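Local coordinates for protein beta-lactamase/D-alanine Carboxypeptidase (Yersinia pestis, PDB 3RJU) that probably hydrolyses beta-lactam or D-alanyl peptide bonds as a serine enzyme of the beta-lactamase and penicillin-binding protein family, at residues W141-L144 and K145-V149; H181-D185 and K186-P190. All coordinates share one frame; numbering follows the deposited sequence. Where two conformers were deposited one is given.

Interaction 1 of 2, residues W141-L144 and K145-V149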
# COMPACT_ATOMS: atom_id res chain seq x y z
N TRP A 141 -15.58 -6.50 -14.16
CA TRP A 141 -15.86 -7.82 -14.71
C TRP A 141 -16.57 -7.74 -16.06
O TRP A 141 -16.36 -8.60 -16.91
CB TRP A 141 -16.57 -8.70 -13.68
CG TRP A 141 -15.60 -9.06 -12.63
CD1 TRP A 141 -15.29 -8.33 -11.51
CD2 TRP A 141 -14.72 -10.20 -12.61
NE1 TRP A 141 -14.30 -8.96 -10.79
CE2 TRP A 141 -13.93 -10.10 -11.45
CE3 TRP A 141 -14.53 -11.29 -13.48
CZ2 TRP A 141 -12.97 -11.07 -11.11
CZ3 TRP A 141 -13.58 -12.25 -13.14
CH2 TRP A 141 -12.81 -12.12 -11.97
N GLN A 142 -17.36 -6.69 -16.27
CA GLN A 142 -17.97 -6.45 -17.57
C GLN A 142 -16.88 -6.16 -18.62
O GLN A 142 -16.94 -6.66 -19.74
CB GLN A 142 -18.98 -5.30 -17.49
CG GLN A 142 -19.76 -5.05 -18.76
CD GLN A 142 -20.54 -6.27 -19.24
OE1 GLN A 142 -21.09 -7.03 -18.44
NE2 GLN A 142 -20.57 -6.47 -20.56
N TRP A 143 -15.87 -5.38 -18.24
CA TRP A 143 -14.74 -5.10 -19.13
C TRP A 143 -13.88 -6.34 -19.34
O TRP A 143 -13.47 -6.64 -20.46
CB TRP A 143 -13.86 -3.98 -18.56
CG TRP A 143 -12.61 -3.74 -19.37
CD1 TRP A 143 -12.48 -2.93 -20.47
CD2 TRP A 143 -11.32 -4.33 -19.15
NE1 TRP A 143 -11.19 -2.98 -20.95
CE2 TRP A 143 -10.45 -3.83 -20.15
CE3 TRP A 143 -10.80 -5.22 -18.20
CZ2 TRP A 143 -9.11 -4.20 -20.24
CZ3 TRP A 143 -9.45 -5.59 -18.29
CH2 TRP A 143 -8.63 -5.07 -19.30
N LEU A 144 -13.59 -7.07 -18.27
CA LEU A 144 -12.62 -8.16 -18.34
C LEU A 144 -13.10 -9.25 -19.32
O LEU A 144 -12.32 -9.83 -20.08
CB LEU A 144 -12.37 -8.73 -16.94
CG LEU A 144 -11.28 -9.78 -16.79
CD1 LEU A 144 -9.91 -9.22 -17.19
CD2 LEU A 144 -11.26 -10.31 -15.37
N LYS A 145 -14.40 -9.49 -19.32
CA LYS A 145 -14.91 -10.63 -20.07
C LYS A 145 -14.74 -10.46 -21.58
O LYS A 145 -14.73 -11.44 -22.32
CB LYS A 145 -16.36 -10.92 -19.69
CG LYS A 145 -17.36 -9.92 -20.20
CD LYS A 145 -18.74 -10.30 -19.71
CE LYS A 145 -19.80 -9.39 -20.28
NZ LYS A 145 -21.14 -9.73 -19.73
N LEU A 146 -14.57 -9.22 -22.03
CA LEU A 146 -14.35 -8.93 -23.44
C LEU A 146 -12.92 -8.50 -23.74
O LEU A 146 -12.58 -8.23 -24.89
CB LEU A 146 -15.31 -7.83 -23.91
CG LEU A 146 -16.80 -8.16 -23.88
CD1 LEU A 146 -17.60 -6.90 -24.17
CD2 LEU A 146 -17.11 -9.25 -24.88
N ALA A 147 -12.08 -8.44 -22.70
CA ALA A 147 -10.72 -7.92 -22.83
C ALA A 147 -9.79 -8.93 -23.48
O ALA A 147 -10.05 -10.12 -23.48
CB ALA A 147 -10.18 -7.52 -21.44
N LYS A 148 -8.69 -8.42 -24.04
CA LYS A 148 -7.66 -9.28 -24.61
C LYS A 148 -6.38 -9.10 -23.82
O LYS A 148 -6.00 -7.98 -23.46
CB LYS A 148 -7.43 -8.95 -26.08
CG LYS A 148 -8.61 -9.34 -26.96
CD LYS A 148 -8.51 -8.72 -28.34
CE LYS A 148 -9.72 -9.10 -29.20
NZ LYS A 148 -9.71 -10.55 -29.55
N VAL A 149 -5.72 -10.21 -23.53
CA VAL A 149 -4.46 -10.17 -22.82
C VAL A 149 -3.39 -10.59 -23.81
O VAL A 149 -3.37 -11.74 -24.27
CB VAL A 149 -4.48 -11.11 -21.59
CG1 VAL A 149 -3.12 -11.16 -20.92
CG2 VAL A 149 -5.57 -10.67 -20.59

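Interaction 2 of 2, residues H181-D185 and K186-P190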
# COMPACT_ATOMS: atom_id res chain seq x y z
N HIS A 181 -15.56 -7.15 4.77
CA HIS A 181 -15.57 -8.08 5.90
C HIS A 181 -14.24 -8.80 6.07
O HIS A 181 -13.83 -9.07 7.19
CB HIS A 181 -16.69 -9.10 5.75
CG HIS A 181 -18.05 -8.51 5.89
ND1 HIS A 181 -19.19 -9.27 6.07
CD2 HIS A 181 -18.46 -7.22 5.88
CE1 HIS A 181 -20.24 -8.48 6.16
NE2 HIS A 181 -19.83 -7.23 6.05
N LEU A 182 -13.58 -9.14 4.96
CA LEU A 182 -12.23 -9.70 5.04
C LEU A 182 -11.25 -8.72 5.67
O LEU A 182 -10.45 -9.11 6.52
CB LEU A 182 -11.71 -10.10 3.66
CG LEU A 182 -12.21 -11.41 3.09
CD1 LEU A 182 -11.69 -11.59 1.66
CD2 LEU A 182 -11.77 -12.56 3.98
N LEU A 183 -11.28 -7.46 5.22
CA LEU A 183 -10.38 -6.43 5.75
C LEU A 183 -10.58 -6.32 7.27
O LEU A 183 -9.61 -6.26 8.03
CB LEU A 183 -10.65 -5.09 5.06
CG LEU A 183 -9.90 -3.85 5.55
CD1 LEU A 183 -8.40 -4.08 5.43
CD2 LEU A 183 -10.35 -2.64 4.73
N ARG A 184 -11.84 -6.30 7.69
CA ARG A 184 -12.17 -6.22 9.10
C ARG A 184 -11.72 -7.48 9.84
O ARG A 184 -10.99 -7.41 10.83
CB ARG A 184 -13.69 -6.02 9.25
CG ARG A 184 -14.18 -5.90 10.68
CD ARG A 184 -15.69 -6.11 10.74
NE ARG A 184 -16.04 -7.47 10.31
CZ ARG A 184 -17.26 -7.86 9.97
NH1 ARG A 184 -18.28 -7.01 9.99
NH2 ARG A 184 -17.47 -9.12 9.60
N ASP A 185 -12.11 -8.65 9.33
CA ASP A 185 -11.87 -9.90 10.06
C ASP A 185 -10.40 -10.35 10.08
O ASP A 185 -9.93 -10.92 11.09
CB ASP A 185 -12.74 -11.04 9.50
CG ASP A 185 -14.22 -10.76 9.66
OD1 ASP A 185 -14.59 -9.84 10.42
OD2 ASP A 185 -15.03 -11.47 9.01
N LYS A 186 -9.69 -10.12 8.98
CA LYS A 186 -8.30 -10.56 8.88
C LYS A 186 -7.28 -9.53 9.36
O LYS A 186 -6.18 -9.89 9.75
CB LYS A 186 -7.95 -10.98 7.44
CG LYS A 186 -8.61 -12.27 6.97
CD LYS A 186 -8.27 -13.40 7.91
CE LYS A 186 -8.36 -14.75 7.22
NZ LYS A 186 -8.01 -15.84 8.17
N ILE A 187 -7.65 -8.24 9.31
CA ILE A 187 -6.67 -7.20 9.60
C ILE A 187 -7.08 -6.23 10.71
O ILE A 187 -6.43 -6.16 11.77
CB ILE A 187 -6.31 -6.39 8.35
CG1 ILE A 187 -5.71 -7.30 7.29
CG2 ILE A 187 -5.32 -5.28 8.71
CD1 ILE A 187 -5.28 -6.58 5.99
N THR A 188 -8.13 -5.45 10.47
CA THR A 188 -8.38 -4.30 11.33
C THR A 188 -8.99 -4.65 12.70
O THR A 188 -8.62 -4.06 13.71
CB THR A 188 -9.24 -3.22 10.62
OG1 THR A 188 -10.58 -3.70 10.42
CG2 THR A 188 -8.61 -2.84 9.27
N ALA A 189 -9.93 -5.60 12.75
CA ALA A 189 -10.52 -5.95 14.03
C ALA A 189 -9.51 -6.58 15.01
O ALA A 189 -9.46 -6.18 16.18
CB ALA A 189 -11.79 -6.82 13.86
N PRO A 190 -8.70 -7.54 14.54
CA PRO A 190 -7.74 -8.13 15.48
C PRO A 190 -6.72 -7.12 16.01
O PRO A 190 -6.21 -7.30 17.12
CB PRO A 190 -7.02 -9.20 14.64
CG PRO A 190 -8.03 -9.56 13.58
CD PRO A 190 -8.76 -8.28 13.26

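Interaction 1 of 2, residues W141-L144 and K145-V149
K145 takes up the W141 carbonyl at the end of helix 137-144. Its backbone N bonds to W141 O at 3.2 Å, an i to i+4 helix bond. The chain then tightens. L146 N bonds to W143 O, three residues back, at 3.2 Å. A147 N bonds to L144 O at 3.0 Å and closes a type I beta turn from L144 to A147. K145 O receives a weak hydrogen bond from N96 ND2.

On the outer side, K145 NZ donates to Q142 OE1 at 3.0 Å. The approach is tilted from the amide plane and comes from the flank of the C=O (C=O...N angle 106°). K145 CG sits between its own N and carbonyl carbon (chi1 72°). The rest of the lysine chain is extended and runs back past Q142 O to the amide.

On another side, A147 CB rests over the six-membered ring of W143, 3.6 Å from its centroid and close to the ring normal. This is a CH-pi contact. W141 NE1 is satisfied by D169, on helix 162-175, which also packs against W141, W143 and L144. The chemistry implies a helix end closed mainly by backbone bonds, with a methyl-indole contact at the last residue of the turn. The lysine ammonium is met by a neutral amide oxygen, which would probably offset its charge only in part.

Interaction 2 of 2, residues H181-D185 and K186-P190
L182 meets K186 first: its carbonyl O accepts K186 N at 2.8 Å in an ordinary i to i+4 helix bond. The ammonium of K186 leads away to a salt bridge with D78.

L183 O receives two donors. I187 N comes at 3.1 Å from above the carbonyl plane, with a bent N-H...O angle of 136°. T188 N comes at 3.0 Å, in the plane and much straighter at 168°. The second bond is the wider, pi-type one. Among the side chains, L183 CD1 reaches I187 CD1 at 4.0 Å and T188 CG2 at the same separation. The leucine CG is anti to its N (chi1 175°), which carries the methyl forward along the helix to both. I187 packs on M67, E70 and I71 of helix 64-77, and K74 of that helix bonds to K186 O.

R184 O continues the wide pattern and accepts A189 N at 2.8 Å. In one of two conformers the R184 guanidinium bends round to D185, and its NE and NH2 both donate to OD1 in a side-on salt bridge. D185 OD2 has a second charged partner in K177. D185 O lies 3.4 Å from P190 CG, where the proline ring replaces an N-H donor and the helix kinks. The chemistry implies a pi-type widening in which one doubly used carbonyl takes up the change from i+4 to i+5 bonding.

Both interactions are local and partly buried, and their centres lie 30 Å apart with no touch between them. Interaction 1 ends a helix at the periphery, about 25 Å from the chain centre. Interaction 2 lies within helix 179-191, about 16 Å from that centre. Each has a buried flank and an exposed one. Interaction 1 packs inward on helix 162-175 through tryptophans and a leucine, whereas interaction 2 faces helix 64-77 through L182 and I187. The backbone bonding shifts in opposite senses: it narrows to a turn in 141-149 and widens in 181-190. Outward, an amide-lysine bond in one contrasts with carboxylate salt bridges in the other.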